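Local atomic coordinates of putative PAS/PAC sensor protein (PDB entry 6HMJ), a protein that acts as a blue-light receptor of the light-oxygen-voltage type, holding flavin mononucleotide as chromophore and mediating RNA binding and translational regulation. Residues 298-301 and 302-306; 254-257 and 258-262; 348-351 and 352-356; 236-239 and 240-243. All blocks are in the same frame, centred on the assembly; numbering follows the deposited sequence.

Contact 1: 298-301 and 302-306. With FMN (flavin mononucleotide), chain E.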
ATOM      1  N   SER A 298     -30.854  16.091  24.781  1.00 68.12           N
ATOM      2  CA  SER A 298     -32.065  16.901  24.740  1.00 69.16           C
ATOM      3  C   SER A 298     -32.842  16.677  23.450  1.00 68.11           C
ATOM      4  O   SER A 298     -34.078  16.632  23.462  1.00 69.20           O
ATOM      5  CB  SER A 298     -31.704  18.377  24.898  1.00 72.08           C
ATOM      6  OG  SER A 298     -32.866  19.186  24.868  1.00 76.02           O
ATOM      7  N   ALA A 299     -32.138  16.531  22.325  1.00 65.29           N
ATOM      8  CA  ALA A 299     -32.819  16.267  21.063  1.00 65.39           C
ATOM      9  C   ALA A 299     -33.602  14.964  21.128  1.00 63.11           C
ATOM     10  O   ALA A 299     -34.749  14.895  20.670  1.00 64.20           O
ATOM     11  CB  ALA A 299     -31.805  16.230  19.921  1.00 65.40           C
ATOM     12  N   ILE A 300     -33.005  13.925  21.711  1.00 60.20           N
ATOM     13  CA  ILE A 300     -33.691  12.644  21.840  1.00 58.70           C
ATOM     14  C   ILE A 300     -34.890  12.778  22.772  1.00 60.66           C
ATOM     15  O   ILE A 300     -36.001  12.342  22.448  1.00 60.76           O
ATOM     16  CB  ILE A 300     -32.708  11.566  22.330  1.00 55.78           C
ATOM     17  CG1 ILE A 300     -31.535  11.432  21.350  1.00 54.90           C
ATOM     18  CG2 ILE A 300     -33.419  10.236  22.492  1.00 54.30           C
ATOM     19  CD1 ILE A 300     -30.356  10.646  21.895  1.00 52.61           C
ATOM     20  N   ARG A 301     -34.680  13.381  23.946  1.00 61.80           N
ATOM     21  CA  ARG A 301     -35.773  13.591  24.891  1.00 61.92           C
ATOM     22  C   ARG A 301     -36.947  14.303  24.232  1.00 63.46           C
ATOM     23  O   ARG A 301     -38.103  13.889  24.379  1.00 64.07           O
ATOM     24  CB  ARG A 301     -35.266  14.397  26.091  1.00 64.09           C
ATOM     25  CG  ARG A 301     -34.544  13.569  27.137  1.00 63.40           C
ATOM     26  CD  ARG A 301     -34.330  14.340  28.437  1.00 65.18           C
ATOM     27  NE  ARG A 301     -33.037  15.028  28.451  1.00 66.74           N
ATOM     28  CZ  ARG A 301     -32.842  16.313  28.162  1.00 69.92           C
ATOM     29  NH1 ARG A 301     -33.858  17.099  27.829  1.00 71.68           N
ATOM     30  NH2 ARG A 301     -31.615  16.815  28.211  1.00 71.21           N
ATOM     31  N   SER A 302     -36.667  15.374  23.488  1.00 66.54           N
ATOM     32  CA  SER A 302     -37.743  16.148  22.880  1.00 69.70           C
ATOM     33  C   SER A 302     -38.506  15.316  21.856  1.00 68.93           C
ATOM     34  O   SER A 302     -39.743  15.335  21.826  1.00 70.24           O
ATOM     35  CB  SER A 302     -37.173  17.410  22.233  1.00 72.86           C
ATOM     36  OG  SER A 302     -38.180  18.389  22.051  1.00 78.46           O
ATOM     37  N   ALA A 303     -37.785  14.576  21.009  1.00 65.03           N
ATOM     38  CA  ALA A 303     -38.441  13.726  20.022  1.00 63.48           C
ATOM     39  C   ALA A 303     -39.360  12.720  20.700  1.00 61.47           C
ATOM     40  O   ALA A 303     -40.518  12.548  20.300  1.00 63.32           O
ATOM     41  CB  ALA A 303     -37.391  13.007  19.172  1.00 61.63           C
ATOM     42  N   ILE A 304     -38.860  12.051  21.740  1.00 57.77           N
ATOM     43  CA  ILE A 304     -39.662  11.060  22.450  1.00 57.66           C
ATOM     44  C   ILE A 304     -40.884  11.720  23.075  1.00 60.73           C
ATOM     45  O   ILE A 304     -42.014  11.243  22.929  1.00 62.24           O
ATOM     46  CB  ILE A 304     -38.804  10.341  23.507  1.00 56.00           C
ATOM     47  CG1 ILE A 304     -37.791   9.424  22.816  1.00 53.94           C
ATOM     48  CG2 ILE A 304     -39.693   9.554  24.472  1.00 56.52           C
ATOM     49  CD1 ILE A 304     -36.730   8.864  23.737  1.00 51.68           C
ATOM     50  N   ALA A 305     -40.673  12.832  23.784  1.00 62.47           N
ATOM     51  CA  ALA A 305     -41.773  13.499  24.467  1.00 64.40           C
ATOM     52  C   ALA A 305     -42.880  13.897  23.502  1.00 65.98           C
ATOM     53  O   ALA A 305     -44.046  13.992  23.901  1.00 67.23           O
ATOM     54  CB  ALA A 305     -41.256  14.732  25.207  1.00 65.94           C
ATOM     55  N   ASN A 306     -42.542  14.139  22.239  1.00 67.66           N
ATOM     56  CA  ASN A 306     -43.519  14.557  21.243  1.00 70.27           C
ATOM     57  C   ASN A 306     -44.095  13.396  20.442  1.00 67.60           C
ATOM     58  O   ASN A 306     -44.934  13.625  19.565  1.00 68.19           O
ATOM     59  CB  ASN A 306     -42.886  15.572  20.285  1.00 72.76           C
ATOM     60  CG  ASN A 306     -42.642  16.913  20.942  1.00 75.91           C
ATOM     61  OD1 ASN A 306     -43.552  17.733  21.062  1.00 79.78           O
ATOM     62  ND2 ASN A 306     -41.408  17.143  21.374  1.00 74.93           N
TER
HETATM   63  N1  FMN E 400     -29.641   6.176  23.631  1.00 54.27           N
HETATM   64  C2  FMN E 400     -28.402   5.748  23.299  1.00 55.54           C
HETATM   65  O2  FMN E 400     -27.424   6.491  23.527  1.00 55.91           O
HETATM   66  N3  FMN E 400     -28.179   4.551  22.731  1.00 56.68           N
HETATM   67  C4  FMN E 400     -29.162   3.692  22.448  1.00 55.55           C
HETATM   68  O4  FMN E 400     -28.915   2.588  21.920  1.00 54.19           O
HETATM   69  C4A FMN E 400     -30.549   4.082  22.780  1.00 55.94           C
HETATM   70  N5  FMN E 400     -31.596   3.274  22.531  1.00 56.31           N
HETATM   71  C5A FMN E 400     -32.853   3.662  22.847  1.00 56.24           C
HETATM   72  C6  FMN E 400     -33.912   2.803  22.570  1.00 54.91           C
HETATM   73  C7  FMN E 400     -35.212   3.168  22.885  1.00 53.70           C
HETATM   74  C7M FMN E 400     -36.343   2.222  22.580  1.00 53.77           C
HETATM   75  C8  FMN E 400     -35.473   4.491  23.513  1.00 53.99           C
HETATM   76  C8M FMN E 400     -36.869   4.931  23.866  1.00 54.53           C
HETATM   77  C9  FMN E 400     -34.420   5.351  23.785  1.00 54.25           C
HETATM   78  C9A FMN E 400     -33.111   4.992  23.478  1.00 55.01           C
HETATM   79  N10 FMN E 400     -32.013   5.850  23.748  1.00 55.41           N
HETATM   80  C10 FMN E 400     -30.727   5.411  23.401  1.00 55.54           C
HETATM   81  C1' FMN E 400     -32.144   7.181  24.350  1.00 54.57           C
HETATM   82  C2' FMN E 400     -31.927   7.116  25.849  1.00 53.95           C
HETATM   83  O2' FMN E 400     -32.458   5.902  26.387  1.00 54.58           O
HETATM   84  C3' FMN E 400     -32.613   8.302  26.498  1.00 54.01           C
HETATM   85  O3' FMN E 400     -34.013   8.259  26.182  1.00 55.02           O
HETATM   86  C4' FMN E 400     -32.065   9.642  26.031  1.00 53.69           C
HETATM   87  O4' FMN E 400     -30.664   9.722  26.291  1.00 51.35           O
HETATM   88  C5' FMN E 400     -32.854  10.711  26.773  1.00 55.89           C
HETATM   89  O5' FMN E 400     -32.005  11.681  27.370  1.00 56.32           O
HETATM   90  P   FMN E 400     -31.716  11.604  28.947  1.00 54.86           P
HETATM   91  O1P FMN E 400     -30.780  12.767  29.157  1.00 58.79           O
HETATM   92  O2P FMN E 400     -33.083  11.762  29.571  1.00 56.76           O
HETATM   93  O3P FMN E 400     -31.134  10.230  29.176  1.00 55.61           O

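Contact 2: 254-257 and 258-262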
ATOM      1  N   VAL A 254     -42.712   3.963  27.858  1.00 59.60           N
ATOM      2  CA  VAL A 254     -42.715   5.384  28.203  1.00 62.41           C
ATOM      3  C   VAL A 254     -43.860   5.745  29.131  1.00 66.19           C
ATOM      4  O   VAL A 254     -44.018   6.925  29.475  1.00 70.18           O
ATOM      5  CB  VAL A 254     -42.767   6.269  26.940  1.00 62.58           C
ATOM      6  CG1 VAL A 254     -41.477   6.110  26.136  1.00 59.15           C
ATOM      7  CG2 VAL A 254     -43.977   5.930  26.082  1.00 63.04           C
ATOM      8  N   THR A 255     -44.671   4.768  29.540  1.00 66.23           N
ATOM      9  CA  THR A 255     -45.664   4.973  30.586  1.00 67.35           C
ATOM     10  C   THR A 255     -45.074   4.792  31.977  1.00 67.18           C
ATOM     11  O   THR A 255     -45.666   5.259  32.955  1.00 70.78           O
ATOM     12  CB  THR A 255     -46.833   3.996  30.388  1.00 66.78           C
ATOM     13  OG1 THR A 255     -47.626   4.415  29.269  1.00 67.23           O
ATOM     14  CG2 THR A 255     -47.713   3.908  31.631  1.00 72.63           C
ATOM     15  N   ALA A 256     -43.925   4.131  32.085  1.00 63.53           N
ATOM     16  CA  ALA A 256     -43.258   3.889  33.353  1.00 67.13           C
ATOM     17  C   ALA A 256     -42.211   4.959  33.631  1.00 69.70           C
ATOM     18  O   ALA A 256     -41.728   5.631  32.713  1.00 69.56           O
ATOM     19  CB  ALA A 256     -42.606   2.508  33.337  1.00 65.83           C
ATOM     20  N   PRO A 257     -41.827   5.141  34.895  1.00 71.64           N
ATOM     21  CA  PRO A 257     -40.874   6.212  35.226  1.00 71.38           C
ATOM     22  C   PRO A 257     -39.499   5.945  34.631  1.00 65.67           C
ATOM     23  O   PRO A 257     -38.945   4.853  34.772  1.00 63.57           O
ATOM     24  CB  PRO A 257     -40.844   6.206  36.760  1.00 75.09           C
ATOM     25  CG  PRO A 257     -41.335   4.859  37.161  1.00 75.73           C
ATOM     26  CD  PRO A 257     -42.287   4.412  36.092  1.00 74.12           C
ATOM     27  N   ASP A 258     -38.950   6.962  33.967  1.00 64.22           N
ATOM     28  CA  ASP A 258     -37.617   6.931  33.368  1.00 60.67           C
ATOM     29  C   ASP A 258     -37.551   6.098  32.093  1.00 56.00           C
ATOM     30  O   ASP A 258     -36.459   5.718  31.661  1.00 52.83           O
ATOM     31  CB  ASP A 258     -36.566   6.425  34.365  1.00 61.04           C
ATOM     32  CG  ASP A 258     -35.162   6.918  34.035  1.00 59.54           C
ATOM     33  OD1 ASP A 258     -35.036   8.025  33.470  1.00 59.02           O
ATOM     34  OD2 ASP A 258     -34.182   6.203  34.340  1.00 57.84           O
ATOM     35  N   GLN A 259     -38.693   5.793  31.484  1.00 57.44           N
ATOM     36  CA  GLN A 259     -38.749   5.108  30.198  1.00 54.74           C
ATOM     37  C   GLN A 259     -37.874   3.848  30.190  1.00 53.90           C
ATOM     38  O   GLN A 259     -36.931   3.746  29.410  1.00 50.98           O
ATOM     39  CB  GLN A 259     -38.333   6.051  29.078  1.00 53.38           C
ATOM     40  CG  GLN A 259     -39.061   7.390  29.091  1.00 57.58           C
ATOM     41  CD  GLN A 259     -38.583   8.332  28.000  1.00 58.62           C
ATOM     42  OE1 GLN A 259     -37.648   8.022  27.257  1.00 58.17           O
ATOM     43  NE2 GLN A 259     -39.218   9.494  27.903  1.00 59.64           N
ATOM     44  N   PRO A 260     -38.188   2.867  31.034  1.00 57.90           N
ATOM     45  CA  PRO A 260     -37.317   1.695  31.168  1.00 57.07           C
ATOM     46  C   PRO A 260     -37.430   0.736  29.994  1.00 56.70           C
ATOM     47  O   PRO A 260     -38.412   0.719  29.250  1.00 55.78           O
ATOM     48  CB  PRO A 260     -37.820   1.033  32.456  1.00 58.73           C
ATOM     49  CG  PRO A 260     -39.261   1.432  32.531  1.00 59.89           C
ATOM     50  CD  PRO A 260     -39.324   2.826  31.975  1.00 60.29           C
ATOM     51  N   LEU A 261     -36.391  -0.083  29.849  1.00 57.51           N
ATOM     52  CA  LEU A 261     -36.383  -1.132  28.841  1.00 56.52           C
ATOM     53  C   LEU A 261     -37.270  -2.280  29.302  1.00 58.48           C
ATOM     54  O   LEU A 261     -37.156  -2.742  30.442  1.00 61.31           O
ATOM     55  CB  LEU A 261     -34.966  -1.648  28.600  1.00 56.27           C
ATOM     56  CG  LEU A 261     -34.073  -0.966  27.563  1.00 54.40           C
ATOM     57  CD1 LEU A 261     -32.722  -1.661  27.527  1.00 54.20           C
ATOM     58  CD2 LEU A 261     -34.713  -0.978  26.184  1.00 53.53           C
ATOM     59  N   VAL A 262     -38.147  -2.739  28.415  1.00 57.92           N
ATOM     60  CA  VAL A 262     -39.005  -3.886  28.694  1.00 57.83           C
ATOM     61  C   VAL A 262     -38.778  -5.038  27.727  1.00 55.15           C
ATOM     62  O   VAL A 262     -39.352  -6.117  27.934  1.00 56.42           O
ATOM     63  CB  VAL A 262     -40.497  -3.489  28.711  1.00 58.63           C
ATOM     64  CG1 VAL A 262     -40.757  -2.487  29.823  1.00 62.35           C
ATOM     65  CG2 VAL A 262     -40.921  -2.904  27.376  1.00 56.63           C
TER

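Contact 3: 348-351 and 352-356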
ATOM      1  N   LEU A 348     -27.926   0.018  15.358  1.00 52.98           N
ATOM      2  CA  LEU A 348     -27.094  -0.449  14.255  1.00 51.05           C
ATOM      3  C   LEU A 348     -25.680   0.073  14.442  1.00 51.01           C
ATOM      4  O   LEU A 348     -25.483   1.271  14.671  1.00 52.04           O
ATOM      5  CB  LEU A 348     -27.640   0.021  12.900  1.00 49.75           C
ATOM      6  CG  LEU A 348     -28.977  -0.569  12.452  1.00 50.73           C
ATOM      7  CD1 LEU A 348     -29.509   0.194  11.255  1.00 52.50           C
ATOM      8  CD2 LEU A 348     -28.830  -2.048  12.116  1.00 49.21           C
ATOM      9  N   ASP A 349     -24.704  -0.826  14.351  1.00 50.23           N
ATOM     10  CA  ASP A 349     -23.298  -0.437  14.364  1.00 48.35           C
ATOM     11  C   ASP A 349     -22.929   0.052  12.968  1.00 46.94           C
ATOM     12  O   ASP A 349     -22.784  -0.751  12.038  1.00 47.91           O
ATOM     13  CB  ASP A 349     -22.423  -1.611  14.791  1.00 49.07           C
ATOM     14  CG  ASP A 349     -20.961  -1.235  14.902  1.00 50.10           C
ATOM     15  OD1 ASP A 349     -20.623  -0.068  14.610  1.00 51.19           O
ATOM     16  OD2 ASP A 349     -20.148  -2.103  15.286  1.00 51.09           O
ATOM     17  N   VAL A 350     -22.784   1.366  12.818  1.00 44.11           N
ATOM     18  CA  VAL A 350     -22.489   1.969  11.523  1.00 45.16           C
ATOM     19  C   VAL A 350     -21.107   2.607  11.569  1.00 46.85           C
ATOM     20  O   VAL A 350     -20.850   3.613  10.897  1.00 47.88           O
ATOM     21  CB  VAL A 350     -23.567   2.997  11.134  1.00 43.49           C
ATOM     22  CG1 VAL A 350     -24.913   2.309  10.989  1.00 43.17           C
ATOM     23  CG2 VAL A 350     -23.647   4.116  12.159  1.00 44.20           C
ATOM     24  N   THR A 351     -20.210   2.021  12.363  1.00 47.92           N
ATOM     25  CA  THR A 351     -18.882   2.595  12.541  1.00 49.68           C
ATOM     26  C   THR A 351     -18.155   2.735  11.207  1.00 50.27           C
ATOM     27  O   THR A 351     -17.662   3.816  10.866  1.00 50.64           O
ATOM     28  CB  THR A 351     -18.070   1.729  13.508  1.00 48.83           C
ATOM     29  OG1 THR A 351     -18.741   1.668  14.772  1.00 46.55           O
ATOM     30  CG2 THR A 351     -16.670   2.304  13.697  1.00 49.79           C
ATOM     31  N   GLU A 352     -18.076   1.645  10.438  1.00 48.16           N
ATOM     32  CA  GLU A 352     -17.320   1.680   9.188  1.00 49.77           C
ATOM     33  C   GLU A 352     -17.881   2.722   8.227  1.00 50.66           C
ATOM     34  O   GLU A 352     -17.121   3.439   7.568  1.00 52.37           O
ATOM     35  CB  GLU A 352     -17.326   0.300   8.537  1.00 51.48           C
ATOM     36  CG  GLU A 352     -16.494  -0.729   9.270  1.00 54.67           C
ATOM     37  CD  GLU A 352     -15.010  -0.445   9.164  1.00 58.37           C
ATOM     38  OE1 GLU A 352     -14.444   0.132  10.117  1.00 58.24           O
ATOM     39  OE2 GLU A 352     -14.406  -0.797   8.125  1.00 59.47           O
ATOM     40  N   ARG A 353     -19.207   2.820   8.134  1.00 49.81           N
ATOM     41  CA  ARG A 353     -19.813   3.844   7.291  1.00 48.44           C
ATOM     42  C   ARG A 353     -19.463   5.237   7.798  1.00 50.42           C
ATOM     43  O   ARG A 353     -19.110   6.127   7.015  1.00 51.56           O
ATOM     44  CB  ARG A 353     -21.327   3.643   7.240  1.00 46.17           C
ATOM     45  CG  ARG A 353     -22.050   4.575   6.289  1.00 47.39           C
ATOM     46  CD  ARG A 353     -22.707   5.720   7.030  1.00 50.75           C
ATOM     47  NE  ARG A 353     -23.887   5.288   7.767  1.00 52.54           N
ATOM     48  CZ  ARG A 353     -24.541   6.041   8.645  1.00 53.69           C
ATOM     49  NH1 ARG A 353     -24.132   7.276   8.907  1.00 54.82           N
ATOM     50  NH2 ARG A 353     -25.607   5.554   9.261  1.00 53.66           N
ATOM     51  N   VAL A 354     -19.566   5.450   9.112  1.00 51.33           N
ATOM     52  CA  VAL A 354     -19.262   6.757   9.686  1.00 51.64           C
ATOM     53  C   VAL A 354     -17.794   7.103   9.473  1.00 51.88           C
ATOM     54  O   VAL A 354     -17.446   8.255   9.192  1.00 49.55           O
ATOM     55  CB  VAL A 354     -19.638   6.788  11.179  1.00 50.55           C
ATOM     56  CG1 VAL A 354     -18.954   7.956  11.887  1.00 51.17           C
ATOM     57  CG2 VAL A 354     -21.148   6.877  11.341  1.00 49.43           C
ATOM     58  N   GLU A 355     -16.910   6.114   9.618  1.00 55.61           N
ATOM     59  CA  GLU A 355     -15.486   6.362   9.426  1.00 58.62           C
ATOM     60  C   GLU A 355     -15.204   6.854   8.011  1.00 58.86           C
ATOM     61  O   GLU A 355     -14.386   7.762   7.812  1.00 58.84           O
ATOM     62  CB  GLU A 355     -14.690   5.093   9.726  1.00 61.71           C
ATOM     63  CG  GLU A 355     -13.270   5.358  10.196  1.00 65.44           C
ATOM     64  CD  GLU A 355     -13.223   5.968  11.578  1.00 65.07           C
ATOM     65  OE1 GLU A 355     -13.736   5.335  12.523  1.00 63.87           O
ATOM     66  OE2 GLU A 355     -12.679   7.084  11.712  1.00 66.91           O
ATOM     67  N   ARG A 356     -15.868   6.264   7.013  1.00 56.31           N
ATOM     68  CA  ARG A 356     -15.725   6.745   5.644  1.00 56.61           C
ATOM     69  C   ARG A 356     -16.315   8.141   5.490  1.00 56.61           C
ATOM     70  O   ARG A 356     -15.676   9.038   4.930  1.00 58.24           O
ATOM     71  CB  ARG A 356     -16.396   5.776   4.671  1.00 58.22           C
ATOM     72  CG  ARG A 356     -16.337   6.224   3.213  1.00 59.77           C
ATOM     73  CD  ARG A 356     -17.024   5.224   2.300  1.00 60.27           C
ATOM     74  NE  ARG A 356     -16.870   5.564   0.887  1.00 61.34           N
ATOM     75  CZ  ARG A 356     -17.768   6.232   0.166  1.00 62.09           C
ATOM     76  NH1 ARG A 356     -18.904   6.648   0.712  1.00 60.75           N
ATOM     77  NH2 ARG A 356     -17.528   6.485  -1.113  1.00 64.41           N
TER
HETATM   78  O   HOH W   1     -19.910  -0.899  10.737  1.00 53.94           O

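Contact 4: 236-239 and 240-243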
ATOM      1  N   GLY A 236     -46.990 -15.377  18.767  1.00 60.88           N
ATOM      2  CA  GLY A 236     -45.928 -16.369  18.756  1.00 62.03           C
ATOM      3  C   GLY A 236     -45.018 -16.243  17.549  1.00 61.82           C
ATOM      4  O   GLY A 236     -43.795 -16.362  17.667  1.00 61.66           O
ATOM      5  N   ILE A 237     -45.600 -16.010  16.370  1.00 61.17           N
ATOM      6  CA  ILE A 237     -44.802 -15.905  15.153  1.00 59.89           C
ATOM      7  C   ILE A 237     -43.871 -14.701  15.232  1.00 58.79           C
ATOM      8  O   ILE A 237     -42.659 -14.812  15.009  1.00 58.79           O
ATOM      9  CB  ILE A 237     -45.718 -15.829  13.916  1.00 60.41           C
ATOM     10  CG1 ILE A 237     -46.354 -17.197  13.646  1.00 63.43           C
ATOM     11  CG2 ILE A 237     -44.938 -15.341  12.701  1.00 60.25           C
ATOM     12  CD1 ILE A 237     -47.374 -17.201  12.525  1.00 64.58           C
ATOM     13  N   LEU A 238     -44.417 -13.532  15.566  1.00 57.43           N
ATOM     14  CA  LEU A 238     -43.607 -12.321  15.554  1.00 56.91           C
ATOM     15  C   LEU A 238     -42.701 -12.217  16.776  1.00 57.08           C
ATOM     16  O   LEU A 238     -41.629 -11.610  16.689  1.00 56.85           O
ATOM     17  CB  LEU A 238     -44.502 -11.086  15.443  1.00 56.69           C
ATOM     18  CG  LEU A 238     -45.277 -10.955  14.126  1.00 58.59           C
ATOM     19  CD1 LEU A 238     -46.058  -9.649  14.089  1.00 59.33           C
ATOM     20  CD2 LEU A 238     -44.364 -11.064  12.918  1.00 59.19           C
ATOM     21  N   THR A 239     -43.099 -12.786  17.917  1.00 58.42           N
ATOM     22  CA  THR A 239     -42.164 -12.886  19.032  1.00 57.67           C
ATOM     23  C   THR A 239     -40.929 -13.675  18.614  1.00 56.40           C
ATOM     24  O   THR A 239     -39.795 -13.274  18.899  1.00 53.41           O
ATOM     25  CB  THR A 239     -42.835 -13.545  20.241  1.00 59.75           C
ATOM     26  OG1 THR A 239     -43.887 -12.704  20.729  1.00 60.39           O
ATOM     27  CG2 THR A 239     -41.828 -13.780  21.362  1.00 58.98           C
ATOM     28  N   ARG A 240     -41.137 -14.794  17.919  1.00 58.86           N
ATOM     29  CA  ARG A 240     -40.017 -15.538  17.358  1.00 59.86           C
ATOM     30  C   ARG A 240     -39.232 -14.694  16.364  1.00 56.40           C
ATOM     31  O   ARG A 240     -37.998 -14.761  16.322  1.00 56.52           O
ATOM     32  CB  ARG A 240     -40.529 -16.812  16.691  1.00 63.70           C
ATOM     33  CG  ARG A 240     -39.429 -17.717  16.180  1.00 69.19           C
ATOM     34  CD  ARG A 240     -38.530 -18.223  17.287  1.00 73.17           C
ATOM     35  NE  ARG A 240     -37.758 -19.378  16.843  1.00 79.98           N
ATOM     36  CZ  ARG A 240     -36.902 -20.048  17.606  1.00 84.91           C
ATOM     37  NH1 ARG A 240     -36.701 -19.682  18.865  1.00 84.69           N
ATOM     38  NH2 ARG A 240     -36.247 -21.088  17.106  1.00 89.91           N
ATOM     39  N   ALA A 241     -39.927 -13.890  15.557  1.00 53.60           N
ATOM     40  CA  ALA A 241     -39.248 -13.089  14.544  1.00 51.65           C
ATOM     41  C   ALA A 241     -38.281 -12.105  15.188  1.00 51.24           C
ATOM     42  O   ALA A 241     -37.093 -12.067  14.844  1.00 52.66           O
ATOM     43  CB  ALA A 241     -40.275 -12.350  13.684  1.00 49.38           C
ATOM     44  N   ALA A 242     -38.772 -11.299  16.130  1.00 48.55           N
ATOM     45  CA  ALA A 242     -37.903 -10.347  16.811  1.00 47.81           C
ATOM     46  C   ALA A 242     -36.773 -11.047  17.554  1.00 48.98           C
ATOM     47  O   ALA A 242     -35.682 -10.483  17.699  1.00 50.97           O
ATOM     48  CB  ALA A 242     -38.721  -9.494  17.778  1.00 47.20           C
ATOM     49  N   HIS A 243     -37.000 -12.278  18.010  1.00 50.38           N
ATOM     50  CA  HIS A 243     -35.970 -12.983  18.764  1.00 52.76           C
ATOM     51  C   HIS A 243     -34.798 -13.386  17.876  1.00 56.14           C
ATOM     52  O   HIS A 243     -33.637 -13.262  18.281  1.00 57.62           O
ATOM     53  CB  HIS A 243     -36.578 -14.209  19.442  1.00 55.31           C
ATOM     54  CG  HIS A 243     -35.678 -14.850  20.450  1.00 55.92           C
ATOM     55  ND1 HIS A 243     -35.472 -14.318  21.705  1.00 56.96           N
ATOM     56  CD2 HIS A 243     -34.941 -15.985  20.396  1.00 60.79           C
ATOM     57  CE1 HIS A 243     -34.639 -15.093  22.377  1.00 59.15           C
ATOM     58  NE2 HIS A 243     -34.302 -16.112  21.606  1.00 61.86           N
TER

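Contact 1: 298-301 and 302-306
Four consecutive i to i+4 hydrogen bonds join 298-301 to 302-306, from Ser302 N to Ser298 O through to Ala305 N on Arg301 O, the last at 2.8 Å and nearly straight at 167°. One turn apart, Ile300 and Ile304 run side by side in the same direction and meet through Ile300 CG2 and Ile304 CD1 at 3.8 Å. Both methyls also reach the ribityl chain of the flavin mononucleotide: Ile300 CG2 lies 3.8 Å from FMN C1', and Ile304 CD1 lies 3.7 Å from FMN O3'. The Ile300 methyl gets there because CG2 stands anti to the backbone N, with CG1 anti to the carbonyl carbon (chi1 -59°). This is the last part of helix 294-305, the Fα helix of the PAS fold, which walls the pocket; Leu330 of strand 323-334 touches both isoleucines. Arg301 serves the phosphate. Its chain bends at chi3 (-92°), bringing NE to FMN O1P in a weak 3.3 Å hydrogen bond, with the phosphorus in the guanidinium plane at its edge. Ser298 CA lies over one face of that group, near its border, and Arg297 NE supplies another hydrogen bond to the flavin nucleotide.

Contact 2: 254-257 and 258-262
A type II beta turn from Ala256 to Gln259 lies in the connection between strands 250-253 and 261-264, the first two strands of the LOV-type PAS core. It is closed by Gln259 N on Ala256 O, 3.3 Å apart, the N-H coming in from over the carbonyl group, 43° off its plane. Asp258, the third turn residue, takes a positive phi of 74°. Beyond the turn the chain doubles back, setting the Pro260 ring against the Ala256 methyl: Ala256 CB is 3.6 Å from Pro260 CD. Replacing Pro260 by an alanine removes CG and CD, which would probably leave that methyl without its mate and Gln259 freer to turn about its psi. Val254 and Gln259 pass at a slant, Val254 CG1 touching Gln259 CG at 4.0 Å. With CG anti to the carbonyl carbon (chi1 -51°) and the chain extended beyond it, Gln259 reaches the flavin pocket. Asp258 OD1 forms a salt bridge with Arg285, and Asp258 O accepts from Asn283 ND2; both partners bind FMN, so Asp258 is a second-shell residue. Pro260 pairs through its backbone with Asp253, starting the antiparallel strand pair, while Val254 packs on Val340 and Tyr343 of strand 340-346.

Contact 3: 348-351 and 352-356
An Asx turn at Asp349 opens helix 351-372 just beyond the last strand of the PAS core, with Val350 at the N-cap position. Across the first helical turn, Val354 N donates to Val350 O at 2.9 Å and Glu355 N to Thr351 O. Asp349 OD1 is gripped twice by Thr351: the backbone N meets it on the anti side, 31° out of the carboxylate plane, and OG1 donates to its syn lone pair at 2.6 Å. The sequence Asp-Val-Thr fits the DIT motif that in many PAS and LOV sensors joins the core to its C-terminal signalling helix, and Thr351 OG1 is also hydrogen-bonded to Trp325 N of strand 323-334. A water bridges Asp349 O and Glu352 N, 3.2 Å from each. Arg353 folds back at chi2 and chi3 to lie alongside Val350, whose CG2 stands 3.8 Å above one guanidinium face, nearer its margin than its centre; NH2 forms a salt bridge with Glu327. A serine in place of Arg353 would probably leave Glu327 without its counter-charge and uncover the flank of Val350. The same CG2 also touches Val354 CG2 at 3.8 Å, and both valines pack on Leu313 of strand 310-317.

Contact 4: 236-239 and 240-243
Arg240 begins its path against the preceding helical turn: CB rests 3.4 Å from Gly236 O and also touches Ile237 O. CG then leaves anti to the backbone N (chi1 -175°), a bend at chi2 (62°) turns the chain, and CD leads out to the guanidinium, away from 236-239. There NE forms a salt bridge with Asp244, one turn further along helix 234-244, while the side chain packs on Ile344 of the second subunit. The helix backbone supplies the hydrogen bonds: Arg240 N to Gly236 O at 3.1 Å, Ala242 N to Leu238 O at 2.9 Å, and two less straight ones, Ala241 N to Ile237 O and His243 N to Thr239 O, both at 140°. The direct side-chain contact is slight: Leu238 CD2 approaches Ala241 CB at 4.4 Å. Thr239 OG1 is hydrogen-bonded to Pro235 O, one turn back. The helix leads into strand 250-253, the first of the PAS core, and meets its counterpart in the second subunit, Leu238 of each copy packing on Thr239 of the other. Main-chain bonds therefore hold the turn together, while Ile237, Leu238, Thr239 and the Arg240 chain pack on the partner subunit and the arginine charge is answered within its own helix.

Contacts 1 and 4 lie in helices 294-305 and 234-244, contact 2 in the turn between strands 250-253 and 261-264, and contact 3 where strand 340-346 gives way to helix 351-372. Only contacts 1 and 2 touch: Ile304 CG2 packs against Gln259 NE2 and Val254 CG1, so helix 294-305 and the turn border the same flavin pocket. Contact 2 is the surface member, with one closing bond; contacts 1 and 4 are partly buried turns within helices, and contact 3 is a partly buried helix start. Their side chains differ with place: isoleucines and an arginine for the cofactor in contact 1, a carboxylate-threonine start in contact 3, and isoleucine, leucine and threonine packing on the second subunit in contact 4.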